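PDB 4O8V: probable alginate O-acetylase AlgJ, which probably adds acetyl groups to mannuronate residues of alginate in the periplasm, as part of an inner-membrane complex with AlgI and AlgF. Local coordinates for residues G44-D47 and T48-H52; R66-T69 and E70-G73; D83-N86 and Q87-Q91; L135-A138 and V139-S143; S286-D289 and P290-A294. All blocks are in the same frame, centred on the assembly; numbering follows the deposited sequence.

Interaction 1. Residues G44-D47 and T48-H52; sequences GVRD and TLQQH
Leu-49 N bonds to Val-45 O in the i-to-i+4 pattern that runs from Gly-44 to Gln-51, the last turns of the alpha-helix 31-51. This helix packs on the parallel sheet of the SGNH hydrolase-like fold. Gly-44 O takes two donors from one residue: Thr-48 N and, at 2.9 Å from Gly-44 O, the hydroxyl Thr-48 OG1. They arrive from opposite faces of the carbonyl plane, the hydroxyl tilted 35° from it. Thr-48 OG1 lies beside its own backbone N (chi1 -64°), which turns the hydroxyl toward Gly-44 O; the bond there holds this rotation. On another side of the helix, in one of two modelled conformers of Gln-50, Arg-46 and Gln-50 run side by side, guanidinium and amide planes nearly perpendicular. Arg-46 NH1 then donates to Gln-50 OE1 at 2.7 Å, from above the amide carbonyl plane and not along a lone pair; Arg-46 NH2 adds a weak second bond, and the link is provisional. A bend at chi2 carries the guanidinium forward, alongside the Asp-47 carboxylate, where Arg-46 NH1 makes a salt bridge with Asp-47 OD1, 3.1 Å away. The other carboxylate oxygen, Asp-47 OD2, is held by Ser-299 and Arg-300, joining this helix to the C-terminal end of the model. The inward side is apolar: Val-45 and Leu-49 point the same way, toward strand 269-275 and helix 250-257, and touch through Val-45 CG1 and Leu-49 CD1 at 3.9 Å. At the C-terminal end, His-52 ND1 donates to Thr-48 O at 3.0 Å, the carbonyl oxygen lying 24° out of the imidazole plane.

Interaction 2. Residues R66-T69 and E70-G73; sequences RVYT and EYLG
Tyr-71 N donates to Tyr-68 O at 3.0 Å, and Leu-72 N follows with a bond to Thr-69 O at 3.1 Å. Both amides stand well above the carbonyl planes, as suits the tight i-to-i+3 spacing. Glu-70 folds its carboxylate back over the turn: its chain bends at chi2 (-97°), so that Glu-70 OE2 comes to 3.7 Å from Tyr-68 CD1. Lys-110 forms a salt bridge with that same oxygen and also bonds to Val-67 O, which fixes the carboxylate beside the end of the helix. Tyr-68 is where the chain leaves helix 64-67, and a short 3-10 turn follows at once. Its ring and that of Tyr-71 lie side by side, pointing the same way and meeting rim to rim, with planes 25° apart and Tyr-68 CD1 3.7 Å from Tyr-71 CD2. Trp-18 meets both rings, stacking on Tyr-71, while Tyr-68 OH bonds to Val-115 N. A leucine in place of Tyr-68 would probably leave Val-115 N without its hydroxyl partner and remove the ring rim that lies beside Tyr-71 CD2. On another side of the turn, Leu-72 CG rests 3.3 Å from Thr-69 O, and the leucine side chain reaches Phe-25.

Interaction 3. Residues D83-N86 and Q87-Q91; sequences DLYN and QFHAQ
Tyr-85 and His-89, one helical turn apart, form the aromatic part of the contact, an offset edge-to-face pair. The edge of the imidazole is directed at one face of the phenol ring: His-89 CD2 sits 3.3 Å above the Tyr-85 ring plane, displaced toward the rim, with the planes at 64° and the centroids 4.5 Å apart. With CG anti to the backbone N (chi1 176°) the Tyr-85 ring leans slightly forward along the helix, and the imidazole (chi1 -89°) leans back to meet it. Among the side-chain polar bonds, Tyr-85 OH is engaged by Asp-101 and by Met-103 N. Asn-86 ND2 gives a straight bond to Asp-83 OD2 at 2.8 Å, reaching the syn side of the carboxylate; Asp-83 thus occupies the N-cap position but spends its side chain on Asn-86, making no capping bond. A valine at Tyr-85 would probably deprive Asp-101 and Met-103 N of their hydroxyl partner and leave the imidazole edge of His-89 without a ring face beneath it. The backbone bonds are those of the first turns of an alpha-helix, from Gln-87 N to Asp-83 O at 2.9 Å through Ala-90 N to Asn-86 O. Helix 84-94 covers strand 55-61 of the parallel sheet through Tyr-85, Phe-88 and His-89; Phe-88 also meets Phe-274 of strand 269-275 edge-to-face and touches Ile-42 of helix 31-51, while Leu-84 reaches Met-35 of that helix.

Interaction 4. Residues L135-A138 and V139-S143; sequences LAEA and VSRQS
Glu-137 and Arg-141 cross obliquely on the exposed side of helix 125-141, in an i-to-i+4 salt bridge at its last turns that rests on one of two modelled conformers of Glu-137. In that copy Glu-137 OE2 lies 2.6 Å from Arg-141 NH1, at the edge of the guanidinium and in its plane, while the carboxylate and guanidinium planes stand 75° apart. The acid reaches out extended, with CG anti to the backbone N (chi1 -173°); the arginine instead bends at chi3 (43°), curling its guanidinium back toward the preceding turn. One face of that group therefore lies over the helix itself: Ala-138 CA sits 3.5 Å above the plane, toward the rim, and Arg-141 NH2 touches Ala-138 CB at 3.6 Å. The small alanine side chain probably lets the flat group settle close to the backbone. Arg-141 N meanwhile bonds to Glu-137 O at 2.8 Å, a main-chain tie between the two residues. The helix then ends in a Schellman motif, in which Ser-143 takes a positive phi and its N donates to Ser-140 O at 3.1 Å. Away from the salt bridge, Leu-135 packs on Val-57 and Ala-59 of strand 55-61, Ala-136 and Val-139 meet Leu-235 of helix 227-235, and Ala-138 touches Phe-98 and Pro-100 in a loop, so helix 125-141 packs against both the outer strand of the parallel sheet and helix 227-235.

Interaction 5. Residues S286-D289 and P290-A294; sequences SSFD and PQWIA
Asp-289 OD1 accepts from Gln-291 N at 3.1 Å, a side-chain N-cap on the first turn of helix 290-297. The amide meets the oxygen from above the carboxylate plane, 60° out of it, and the bond is fairly straight at the hydrogen. Asp-289 CG stands anti to the backbone N (chi1 -173°), which swings the carboxylate forward over the helix start and sets Asp-289 OD1 3.0 Å from Pro-290 CD. The backbone carbonyl of the same residue also begins the helix: Asp-289 O accepts from Ile-293 N at 3.1 Å, nearly in line with its C=O bond, and more weakly from Trp-292 N. Beyond the cap, the residue before it adds an apolar contact. Phe-288 and Trp-292 point the same way, and Phe-288 CD1 comes to the edge of the indole, in its plane, 3.7 Å from Trp-292 CZ3. The planes are inclined at 46°, so the rings neither stack nor form a T. Phe-288 CB also rests against Ile-293 CD1 at 4.0 Å. Farther out, Leu-254 of helix 250-257 touches both aromatic side chains, with Gln-258 beside them and Leu-257 touching Trp-292; these place the C-terminal helix against its neighbour. Phe-288, just before the cap, and Ile-293, four residues after the cap, fit the pattern of a hydrophobic staple. Pro-290 has no N-H to satisfy at the first helical position, and the carboxylate serves the next amide; its negative charge at the N-terminal end would probably be favoured by the helix dipole.

From the N terminus the five contacts follow in series, each local to one continuous stretch, so none closes a long loop and none nests in or crosses another. Interaction 1 ends helix 31-51, interaction 2 turns the chain after helix 64-67, interaction 3 opens helix 84-94, interaction 4 ends helix 125-141 and interaction 5 starts helix 290-297. Interactions 2 and 3 touch: Arg-66 NE lies 3.3 Å from Tyr-85 CB. Interactions 1, 3 and 4 all reach strand 55-61, an outer strand of the parallel sheet. Interactions 1 and 5 share helix 250-257, their nearest atoms about 6 Å apart, whereas the centres of interactions 2 and 5 lie about 39 Å apart.

Interaction 1. Residues G44-D47 and T48-H52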
loop_
_atom_site.group_PDB
_atom_site.type_symbol
_atom_site.label_atom_id
_atom_site.label_comp_id
_atom_site.label_asym_id
_atom_site.label_seq_id
_atom_site.Cartn_x
_atom_site.Cartn_y
_atom_site.Cartn_z
ATOM N N GLY A 44 -13.024 8.674 -9.212
ATOM C CA GLY A 44 -14.117 9.321 -8.500
ATOM C C GLY A 44 -13.695 9.756 -7.110
ATOM O O GLY A 44 -14.090 10.815 -6.616
ATOM N N VAL A 45 -12.877 8.932 -6.474
ATOM C CA VAL A 45 -12.321 9.279 -5.175
ATOM C C VAL A 45 -11.434 10.520 -5.289
ATOM O O VAL A 45 -11.567 11.451 -4.490
ATOM C CB VAL A 45 -11.526 8.107 -4.576
ATOM C CG1 VAL A 45 -10.662 8.602 -3.443
ATOM C CG2 VAL A 45 -12.496 6.992 -4.116
ATOM N N ARG A 46 -10.552 10.546 -6.285
ATOM C CA ARG A 46 -9.706 11.715 -6.542
ATOM C C ARG A 46 -10.541 12.986 -6.701
ATOM O O ARG A 46 -10.205 14.040 -6.150
ATOM C CB ARG A 46 -8.859 11.509 -7.794
ATOM C CG ARG A 46 -8.013 12.707 -8.194
ATOM C CD ARG A 46 -8.437 13.248 -9.568
ATOM N NE ARG A 46 -7.627 14.383 -9.999
ATOM C CZ ARG A 46 -8.074 15.634 -10.095
ATOM N NH1 ARG A 46 -9.335 15.910 -9.798
ATOM N NH2 ARG A 46 -7.263 16.608 -10.497
ATOM N N ASP A 47 -11.618 12.887 -7.469
ATOM C CA ASP A 47 -12.446 14.060 -7.735
ATOM C C ASP A 47 -13.185 14.502 -6.459
ATOM O O ASP A 47 -13.319 15.707 -6.186
ATOM C CB ASP A 47 -13.456 13.770 -8.854
ATOM C CG ASP A 47 -12.807 13.614 -10.220
ATOM O OD1 ASP A 47 -11.596 13.919 -10.395
ATOM O OD2 ASP A 47 -13.528 13.191 -11.146
ATOM N N THR A 48 -13.671 13.529 -5.691
ATOM C CA THR A 48 -14.363 13.800 -4.427
ATOM C C THR A 48 -13.435 14.511 -3.416
ATOM O O THR A 48 -13.812 15.517 -2.800
ATOM C CB THR A 48 -14.897 12.497 -3.807
ATOM O OG1 THR A 48 -15.879 11.927 -4.673
ATOM C CG2 THR A 48 -15.507 12.740 -2.435
ATOM N N LEU A 49 -12.219 13.994 -3.269
ATOM C CA LEU A 49 -11.225 14.608 -2.399
ATOM C C LEU A 49 -10.955 16.043 -2.840
ATOM O O LEU A 49 -10.948 16.957 -2.010
ATOM C CB LEU A 49 -9.923 13.808 -2.389
ATOM C CG LEU A 49 -10.017 12.448 -1.662
ATOM C CD1 LEU A 49 -8.735 11.629 -1.854
ATOM C CD2 LEU A 49 -10.242 12.643 -0.177
ATOM N N GLN A 50 -10.744 16.241 -4.139
ATOM C CA GLN A 50 -10.389 17.564 -4.641
ATOM C C GLN A 50 -11.504 18.561 -4.345
ATOM O O GLN A 50 -11.236 19.710 -3.986
ATOM C CB GLN A 50 -10.088 17.520 -6.141
ATOM C CG GLN A 50 -9.709 18.878 -6.733
ATOM C CD GLN A 50 -8.884 18.765 -8.008
ATOM O OE1 GLN A 50 -9.414 18.472 -9.079
ATOM N NE2 GLN A 50 -7.580 19.008 -7.895
ATOM N N GLN A 51 -12.749 18.109 -4.465
ATOM C CA GLN A 51 -13.907 18.958 -4.224
ATOM C C GLN A 51 -14.034 19.419 -2.775
ATOM O O GLN A 51 -14.687 20.436 -2.499
ATOM C CB GLN A 51 -15.172 18.238 -4.673
ATOM C CG GLN A 51 -15.323 18.289 -6.180
ATOM C CD GLN A 51 -16.230 17.212 -6.724
ATOM O OE1 GLN A 51 -17.010 16.592 -5.987
ATOM N NE2 GLN A 51 -16.126 16.968 -8.029
ATOM N N HIS A 52 -13.407 18.683 -1.871
ATOM C CA HIS A 52 -13.340 19.046 -0.461
ATOM C C HIS A 52 -12.027 19.738 -0.124
ATOM O O HIS A 52 -11.737 19.986 1.043
ATOM C CB HIS A 52 -13.507 17.797 0.415
ATOM C CG HIS A 52 -14.906 17.270 0.431
ATOM N ND1 HIS A 52 -15.524 16.775 -0.698
ATOM C CD2 HIS A 52 -15.823 17.201 1.424
ATOM C CE1 HIS A 52 -16.758 16.410 -0.398
ATOM N NE2 HIS A 52 -16.964 16.657 0.883
#

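Interaction 2. Residues R66-T69 and E70-G73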
loop_
_atom_site.group_PDB
_atom_site.type_symbol
_atom_site.label_atom_id
_atom_site.label_comp_id
_atom_site.label_asym_id
_atom_site.label_seq_id
_atom_site.Cartn_x
_atom_site.Cartn_y
_atom_site.Cartn_z
ATOM N N ARG A 66 7.418 -8.835 -8.108
ATOM C CA ARG A 66 8.049 -7.976 -9.110
ATOM C C ARG A 66 9.380 -7.434 -8.602
ATOM O O ARG A 66 10.322 -7.286 -9.367
ATOM C CB ARG A 66 7.116 -6.793 -9.484
ATOM C CG ARG A 66 7.702 -5.856 -10.534
ATOM C CD ARG A 66 6.748 -4.691 -10.908
ATOM N NE ARG A 66 5.365 -5.115 -11.153
ATOM C CZ ARG A 66 4.941 -5.730 -12.253
ATOM N NH1 ARG A 66 5.800 -6.055 -13.223
ATOM N NH2 ARG A 66 3.653 -6.052 -12.377
ATOM N N VAL A 67 9.445 -7.128 -7.311
ATOM C CA VAL A 67 10.643 -6.550 -6.730
ATOM C C VAL A 67 11.691 -7.637 -6.460
ATOM O O VAL A 67 12.888 -7.386 -6.594
ATOM C CB VAL A 67 10.329 -5.783 -5.423
ATOM C CG1 VAL A 67 11.614 -5.254 -4.778
ATOM C CG2 VAL A 67 9.353 -4.632 -5.698
ATOM N N TYR A 68 11.237 -8.835 -6.087
ATOM C CA TYR A 68 12.149 -9.971 -5.828
ATOM C C TYR A 68 11.979 -11.130 -6.822
ATOM O O TYR A 68 11.845 -12.297 -6.441
ATOM C CB TYR A 68 11.968 -10.443 -4.370
ATOM C CG TYR A 68 12.684 -9.523 -3.410
ATOM C CD1 TYR A 68 14.072 -9.610 -3.256
ATOM C CD2 TYR A 68 11.993 -8.530 -2.695
ATOM C CE1 TYR A 68 14.756 -8.754 -2.410
ATOM C CE2 TYR A 68 12.673 -7.656 -1.835
ATOM C CZ TYR A 68 14.057 -7.771 -1.706
ATOM O OH TYR A 68 14.746 -6.907 -0.878
ATOM N N THR A 69 12.050 -10.819 -8.112
ATOM C CA THR A 69 11.932 -11.854 -9.148
ATOM C C THR A 69 13.029 -12.901 -9.048
ATOM O O THR A 69 12.881 -14.031 -9.541
ATOM C CB THR A 69 11.985 -11.263 -10.564
ATOM O OG1 THR A 69 13.263 -10.652 -10.774
ATOM C CG2 THR A 69 10.908 -10.221 -10.743
ATOM N N GLU A 70 14.133 -12.539 -8.403
ATOM C CA GLU A 70 15.267 -13.449 -8.343
ATOM C C GLU A 70 14.984 -14.606 -7.386
ATOM O O GLU A 70 15.713 -15.599 -7.382
ATOM C CB GLU A 70 16.555 -12.707 -7.937
ATOM C CG GLU A 70 16.566 -12.131 -6.528
ATOM C CD GLU A 70 16.180 -10.644 -6.495
ATOM O OE1 GLU A 70 15.279 -10.230 -7.263
ATOM O OE2 GLU A 70 16.796 -9.889 -5.709
ATOM N N TYR A 71 13.927 -14.486 -6.588
ATOM C CA TYR A 71 13.565 -15.569 -5.672
ATOM C C TYR A 71 12.315 -16.312 -6.129
ATOM O O TYR A 71 11.775 -17.131 -5.394
ATOM C CB TYR A 71 13.379 -15.032 -4.244
ATOM C CG TYR A 71 14.680 -14.527 -3.658
ATOM C CD1 TYR A 71 15.785 -15.358 -3.558
ATOM C CD2 TYR A 71 14.804 -13.210 -3.217
ATOM C CE1 TYR A 71 16.983 -14.901 -3.033
ATOM C CE2 TYR A 71 16.000 -12.737 -2.696
ATOM C CZ TYR A 71 17.084 -13.589 -2.613
ATOM O OH TYR A 71 18.275 -13.141 -2.085
ATOM N N LEU A 72 11.869 -16.036 -7.350
ATOM C CA LEU A 72 10.830 -16.856 -7.961
ATOM C C LEU A 72 11.281 -18.299 -8.089
ATOM O O LEU A 72 12.446 -18.604 -8.418
ATOM C CB LEU A 72 10.431 -16.305 -9.328
ATOM C CG LEU A 72 9.715 -14.959 -9.201
ATOM C CD1 LEU A 72 9.359 -14.438 -10.572
ATOM C CD2 LEU A 72 8.461 -15.086 -8.330
ATOM N N GLY A 73 10.356 -19.206 -7.813
ATOM C CA GLY A 73 10.640 -20.623 -7.953
ATOM C C GLY A 73 10.192 -21.136 -9.305
ATOM O O GLY A 73 10.347 -20.457 -10.319
#

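Interaction 3. Residues D83-N86 and Q87-Q91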
loop_
_atom_site.group_PDB
_atom_site.type_symbol
_atom_site.label_atom_id
_atom_site.label_comp_id
_atom_site.label_asym_id
_atom_site.label_seq_id
_atom_site.Cartn_x
_atom_site.Cartn_y
_atom_site.Cartn_z
ATOM N N ASP A 83 2.866 -6.624 -16.688
ATOM C CA ASP A 83 3.064 -5.180 -16.762
ATOM C C ASP A 83 1.991 -4.400 -16.008
ATOM O O ASP A 83 1.679 -3.254 -16.360
ATOM C CB ASP A 83 3.108 -4.730 -18.223
ATOM C CG ASP A 83 3.906 -3.442 -18.411
ATOM O OD1 ASP A 83 4.964 -3.295 -17.736
ATOM O OD2 ASP A 83 3.474 -2.584 -19.226
ATOM N N LEU A 84 1.466 -5.022 -14.953
ATOM C CA LEU A 84 0.351 -4.462 -14.181
ATOM C C LEU A 84 0.736 -3.152 -13.476
ATOM O O LEU A 84 -0.038 -2.191 -13.480
ATOM C CB LEU A 84 -0.142 -5.483 -13.154
ATOM C CG LEU A 84 -1.363 -5.120 -12.295
ATOM C CD1 LEU A 84 -2.530 -4.678 -13.156
ATOM C CD2 LEU A 84 -1.762 -6.343 -11.453
ATOM N N TYR A 85 1.928 -3.124 -12.880
ATOM C CA TYR A 85 2.408 -1.931 -12.208
ATOM C C TYR A 85 2.456 -0.744 -13.171
ATOM O O TYR A 85 1.889 0.307 -12.880
ATOM C CB TYR A 85 3.791 -2.196 -11.589
ATOM C CG TYR A 85 4.430 -0.994 -10.931
ATOM C CD1 TYR A 85 4.116 -0.640 -9.620
ATOM C CD2 TYR A 85 5.340 -0.202 -11.629
ATOM C CE1 TYR A 85 4.699 0.465 -9.015
ATOM C CE2 TYR A 85 5.938 0.902 -11.038
ATOM C CZ TYR A 85 5.602 1.237 -9.731
ATOM O OH TYR A 85 6.209 2.339 -9.167
ATOM N N ASN A 86 3.094 -0.943 -14.325
ATOM C CA ASN A 86 3.211 0.068 -15.363
ATOM C C ASN A 86 1.851 0.530 -15.883
ATOM O O ASN A 86 1.612 1.727 -16.048
ATOM C CB ASN A 86 4.057 -0.483 -16.525
ATOM C CG ASN A 86 4.260 0.524 -17.656
ATOM O OD1 ASN A 86 4.703 1.659 -17.448
ATOM N ND2 ASN A 86 3.950 0.102 -18.865
ATOM N N GLN A 87 0.956 -0.419 -16.143
ATOM C CA GLN A 87 -0.367 -0.060 -16.645
ATOM C C GLN A 87 -1.208 0.662 -15.593
ATOM O O GLN A 87 -2.005 1.537 -15.939
ATOM C CB GLN A 87 -1.098 -1.308 -17.157
ATOM C CG GLN A 87 -0.514 -1.871 -18.460
ATOM C CD GLN A 87 -0.596 -0.887 -19.649
ATOM O OE1 GLN A 87 -1.454 0.005 -19.687
ATOM N NE2 GLN A 87 0.302 -1.057 -20.619
ATOM N N PHE A 88 -1.050 0.288 -14.325
ATOM C CA PHE A 88 -1.703 1.003 -13.218
ATOM C C PHE A 88 -1.232 2.471 -13.231
ATOM O O PHE A 88 -2.035 3.415 -13.197
ATOM C CB PHE A 88 -1.373 0.322 -11.883
ATOM C CG PHE A 88 -2.286 0.685 -10.724
ATOM C CD1 PHE A 88 -3.145 1.773 -10.777
ATOM C CD2 PHE A 88 -2.239 -0.063 -9.549
ATOM C CE1 PHE A 88 -3.959 2.089 -9.689
ATOM C CE2 PHE A 88 -3.047 0.241 -8.468
ATOM C CZ PHE A 88 -3.912 1.319 -8.536
ATOM N N HIS A 89 0.079 2.668 -13.302
ATOM C CA HIS A 89 0.604 4.025 -13.358
ATOM C C HIS A 89 0.102 4.791 -14.585
ATOM O O HIS A 89 -0.287 5.948 -14.475
ATOM C CB HIS A 89 2.125 4.021 -13.336
ATOM C CG HIS A 89 2.689 4.058 -11.957
ATOM N ND1 HIS A 89 2.724 5.216 -11.205
ATOM C CD2 HIS A 89 3.203 3.076 -11.173
ATOM C CE1 HIS A 89 3.269 4.952 -10.030
ATOM N NE2 HIS A 89 3.563 3.660 -9.982
ATOM N N ALA A 90 0.095 4.139 -15.743
ATOM C CA ALA A 90 -0.355 4.780 -16.961
ATOM C C ALA A 90 -1.824 5.189 -16.854
ATOM O O ALA A 90 -2.204 6.285 -17.286
ATOM C CB ALA A 90 -0.147 3.864 -18.161
ATOM N N GLN A 91 -2.654 4.308 -16.297
ATOM C CA GLN A 91 -4.097 4.610 -16.185
ATOM C C GLN A 91 -4.373 5.679 -15.127
ATOM O O GLN A 91 -5.278 6.518 -15.282
ATOM C CB GLN A 91 -4.896 3.346 -15.855
ATOM C CG GLN A 91 -5.016 2.380 -17.002
ATOM C CD GLN A 91 -6.167 2.724 -17.909
ATOM O OE1 GLN A 91 -6.902 3.693 -17.673
ATOM N NE2 GLN A 91 -6.346 1.925 -18.951
#

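Interaction 4. Residues L135-A138 and V139-S143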
loop_
_atom_site.group_PDB
_atom_site.type_symbol
_atom_site.label_atom_id
_atom_site.label_comp_id
_atom_site.label_asym_id
_atom_site.label_seq_id
_atom_site.Cartn_x
_atom_site.Cartn_y
_atom_site.Cartn_z
ATOM N N LEU A 135 7.551 9.334 -1.388
ATOM C CA LEU A 135 6.291 10.064 -1.376
ATOM C C LEU A 135 6.505 11.497 -0.853
ATOM O O LEU A 135 5.983 12.463 -1.421
ATOM C CB LEU A 135 5.240 9.296 -0.550
ATOM C CG LEU A 135 4.764 7.972 -1.138
ATOM C CD1 LEU A 135 4.008 7.131 -0.087
ATOM C CD2 LEU A 135 3.869 8.244 -2.352
ATOM N N ALA A 136 7.310 11.657 0.194
ATOM C CA ALA A 136 7.580 12.982 0.738
ATOM C C ALA A 136 8.321 13.890 -0.253
ATOM O O ALA A 136 8.056 15.087 -0.295
ATOM C CB ALA A 136 8.369 12.878 2.036
ATOM N N GLU A 137 9.247 13.326 -1.031
ATOM C CA GLU A 137 9.935 14.100 -2.062
ATOM C C GLU A 137 8.918 14.652 -3.054
ATOM O O GLU A 137 8.951 15.840 -3.407
ATOM C CB GLU A 137 10.980 13.260 -2.803
ATOM C CG GLU A 137 11.836 14.087 -3.761
ATOM C CD GLU A 137 12.774 13.254 -4.632
ATOM O OE1 GLU A 137 13.044 12.082 -4.298
ATOM O OE2 GLU A 137 13.235 13.784 -5.668
ATOM N N ALA A 138 8.011 13.785 -3.490
ATOM C CA ALA A 138 7.006 14.164 -4.467
ATOM C C ALA A 138 6.074 15.233 -3.895
ATOM O O ALA A 138 5.780 16.219 -4.564
ATOM C CB ALA A 138 6.224 12.951 -4.918
ATOM N N VAL A 139 5.636 15.044 -2.654
ATOM C CA VAL A 139 4.792 16.030 -1.985
ATOM C C VAL A 139 5.480 17.394 -1.908
ATOM O O VAL A 139 4.856 18.427 -2.202
ATOM C CB VAL A 139 4.387 15.548 -0.567
ATOM C CG1 VAL A 139 3.823 16.702 0.286
ATOM C CG2 VAL A 139 3.382 14.414 -0.662
ATOM N N SER A 140 6.765 17.411 -1.542
ATOM C CA SER A 140 7.527 18.648 -1.493
ATOM C C SER A 140 7.669 19.263 -2.884
ATOM O O SER A 140 7.532 20.470 -3.053
ATOM C CB SER A 140 8.913 18.402 -0.873
ATOM O OG SER A 140 9.748 19.519 -1.011
ATOM N N ARG A 141 7.929 18.427 -3.881
ATOM C CA ARG A 141 8.155 18.901 -5.245
ATOM C C ARG A 141 6.925 19.630 -5.796
ATOM O O ARG A 141 7.065 20.615 -6.517
ATOM C CB ARG A 141 8.520 17.722 -6.157
ATOM C CG ARG A 141 9.629 17.978 -7.159
ATOM C CD ARG A 141 10.377 16.673 -7.459
ATOM N NE ARG A 141 9.445 15.558 -7.619
ATOM C CZ ARG A 141 9.714 14.294 -7.294
ATOM N NH1 ARG A 141 10.899 13.972 -6.794
ATOM N NH2 ARG A 141 8.800 13.346 -7.467
ATOM N N GLN A 142 5.737 19.137 -5.445
ATOM C CA GLN A 142 4.456 19.709 -5.905
ATOM C C GLN A 142 3.867 20.759 -4.963
ATOM O O GLN A 142 2.778 21.277 -5.219
ATOM C CB GLN A 142 3.415 18.601 -6.090
ATOM C CG GLN A 142 3.852 17.493 -7.018
ATOM C CD GLN A 142 4.081 17.999 -8.413
ATOM O OE1 GLN A 142 3.434 18.955 -8.851
ATOM N NE2 GLN A 142 5.016 17.377 -9.121
ATOM N N SER A 143 4.571 21.049 -3.874
ATOM C CA SER A 143 4.116 22.027 -2.885
ATOM C C SER A 143 2.708 21.740 -2.368
ATOM O O SER A 143 1.887 22.651 -2.283
ATOM C CB SER A 143 4.161 23.450 -3.479
ATOM O OG SER A 143 5.416 23.730 -4.080
#

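Interaction 5. Residues S286-D289 and P290-A294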
loop_
_atom_site.group_PDB
_atom_site.type_symbol
_atom_site.label_atom_id
_atom_site.label_comp_id
_atom_site.label_asym_id
_atom_site.label_seq_id
_atom_site.Cartn_x
_atom_site.Cartn_y
_atom_site.Cartn_z
ATOM N N SER A 286 -21.435 -4.133 -1.791
ATOM C CA SER A 286 -22.841 -4.416 -1.489
ATOM C C SER A 286 -23.373 -3.544 -0.356
ATOM O O SER A 286 -24.579 -3.330 -0.263
ATOM C CB SER A 286 -23.036 -5.889 -1.131
ATOM O OG SER A 286 -22.316 -6.219 0.044
ATOM N N SER A 287 -22.484 -3.045 0.501
ATOM C CA SER A 287 -22.926 -2.249 1.650
ATOM C C SER A 287 -23.056 -0.761 1.332
ATOM O O SER A 287 -23.509 0.021 2.173
ATOM C CB SER A 287 -21.976 -2.427 2.835
ATOM O OG SER A 287 -20.729 -1.807 2.592
ATOM N N PHE A 288 -22.676 -0.362 0.124
ATOM C CA PHE A 288 -22.793 1.047 -0.240
ATOM C C PHE A 288 -24.024 1.357 -1.079
ATOM O O PHE A 288 -24.511 0.519 -1.833
ATOM C CB PHE A 288 -21.535 1.498 -0.972
ATOM C CG PHE A 288 -20.294 1.362 -0.148
ATOM C CD1 PHE A 288 -19.955 2.336 0.774
ATOM C CD2 PHE A 288 -19.476 0.243 -0.275
ATOM C CE1 PHE A 288 -18.809 2.206 1.548
ATOM C CE2 PHE A 288 -18.334 0.109 0.502
ATOM C CZ PHE A 288 -18.005 1.098 1.409
ATOM N N ASP A 289 -24.538 2.570 -0.915
ATOM C CA ASP A 289 -25.682 3.049 -1.694
ATOM C C ASP A 289 -25.304 3.090 -3.183
ATOM O O ASP A 289 -24.322 3.740 -3.546
ATOM C CB ASP A 289 -26.092 4.445 -1.193
ATOM C CG ASP A 289 -27.377 4.949 -1.820
ATOM O OD1 ASP A 289 -27.841 4.345 -2.800
ATOM O OD2 ASP A 289 -27.916 5.969 -1.330
ATOM N N PRO A 290 -26.073 2.409 -4.050
ATOM C CA PRO A 290 -25.701 2.463 -5.469
ATOM C C PRO A 290 -25.668 3.888 -6.040
ATOM O O PRO A 290 -24.874 4.173 -6.938
ATOM C CB PRO A 290 -26.787 1.623 -6.147
ATOM C CG PRO A 290 -27.929 1.605 -5.167
ATOM C CD PRO A 290 -27.267 1.571 -3.834
ATOM N N GLN A 291 -26.496 4.777 -5.505
ATOM C CA GLN A 291 -26.491 6.157 -5.961
ATOM C C GLN A 291 -25.139 6.807 -5.719
ATOM O O GLN A 291 -24.663 7.604 -6.534
ATOM C CB GLN A 291 -27.592 6.958 -5.269
ATOM C CG GLN A 291 -28.943 6.660 -5.786
ATOM C CD GLN A 291 -29.889 7.816 -5.591
ATOM O OE1 GLN A 291 -29.592 8.762 -4.861
ATOM N NE2 GLN A 291 -31.025 7.760 -6.257
ATOM N N TRP A 292 -24.509 6.461 -4.602
ATOM C CA TRP A 292 -23.217 7.038 -4.289
ATOM C C TRP A 292 -22.126 6.428 -5.151
ATOM O O TRP A 292 -21.223 7.126 -5.621
ATOM C CB TRP A 292 -22.885 6.859 -2.819
ATOM C CG TRP A 292 -21.635 7.593 -2.479
ATOM C CD1 TRP A 292 -21.340 8.900 -2.777
ATOM C CD2 TRP A 292 -20.503 7.072 -1.795
ATOM N NE1 TRP A 292 -20.085 9.216 -2.316
ATOM C CE2 TRP A 292 -19.552 8.112 -1.705
ATOM C CE3 TRP A 292 -20.196 5.825 -1.252
ATOM C CZ2 TRP A 292 -18.318 7.939 -1.083
ATOM C CZ3 TRP A 292 -18.976 5.658 -0.640
ATOM C CH2 TRP A 292 -18.051 6.710 -0.557
ATOM N N ILE A 293 -22.224 5.123 -5.391
ATOM C CA ILE A 293 -21.277 4.463 -6.265
ATOM C C ILE A 293 -21.350 5.117 -7.642
ATOM O O ILE A 293 -20.314 5.394 -8.249
ATOM C CB ILE A 293 -21.551 2.943 -6.355
ATOM C CG1 ILE A 293 -21.242 2.294 -5.001
ATOM C CG2 ILE A 293 -20.724 2.310 -7.487
ATOM C CD1 ILE A 293 -21.651 0.830 -4.905
ATOM N N ALA A 294 -22.570 5.397 -8.101
ATOM C CA ALA A 294 -22.801 6.004 -9.402
ATOM C C ALA A 294 -22.137 7.375 -9.499
ATOM O O ALA A 294 -21.564 7.722 -10.533
ATOM C CB ALA A 294 -24.302 6.139 -9.678
#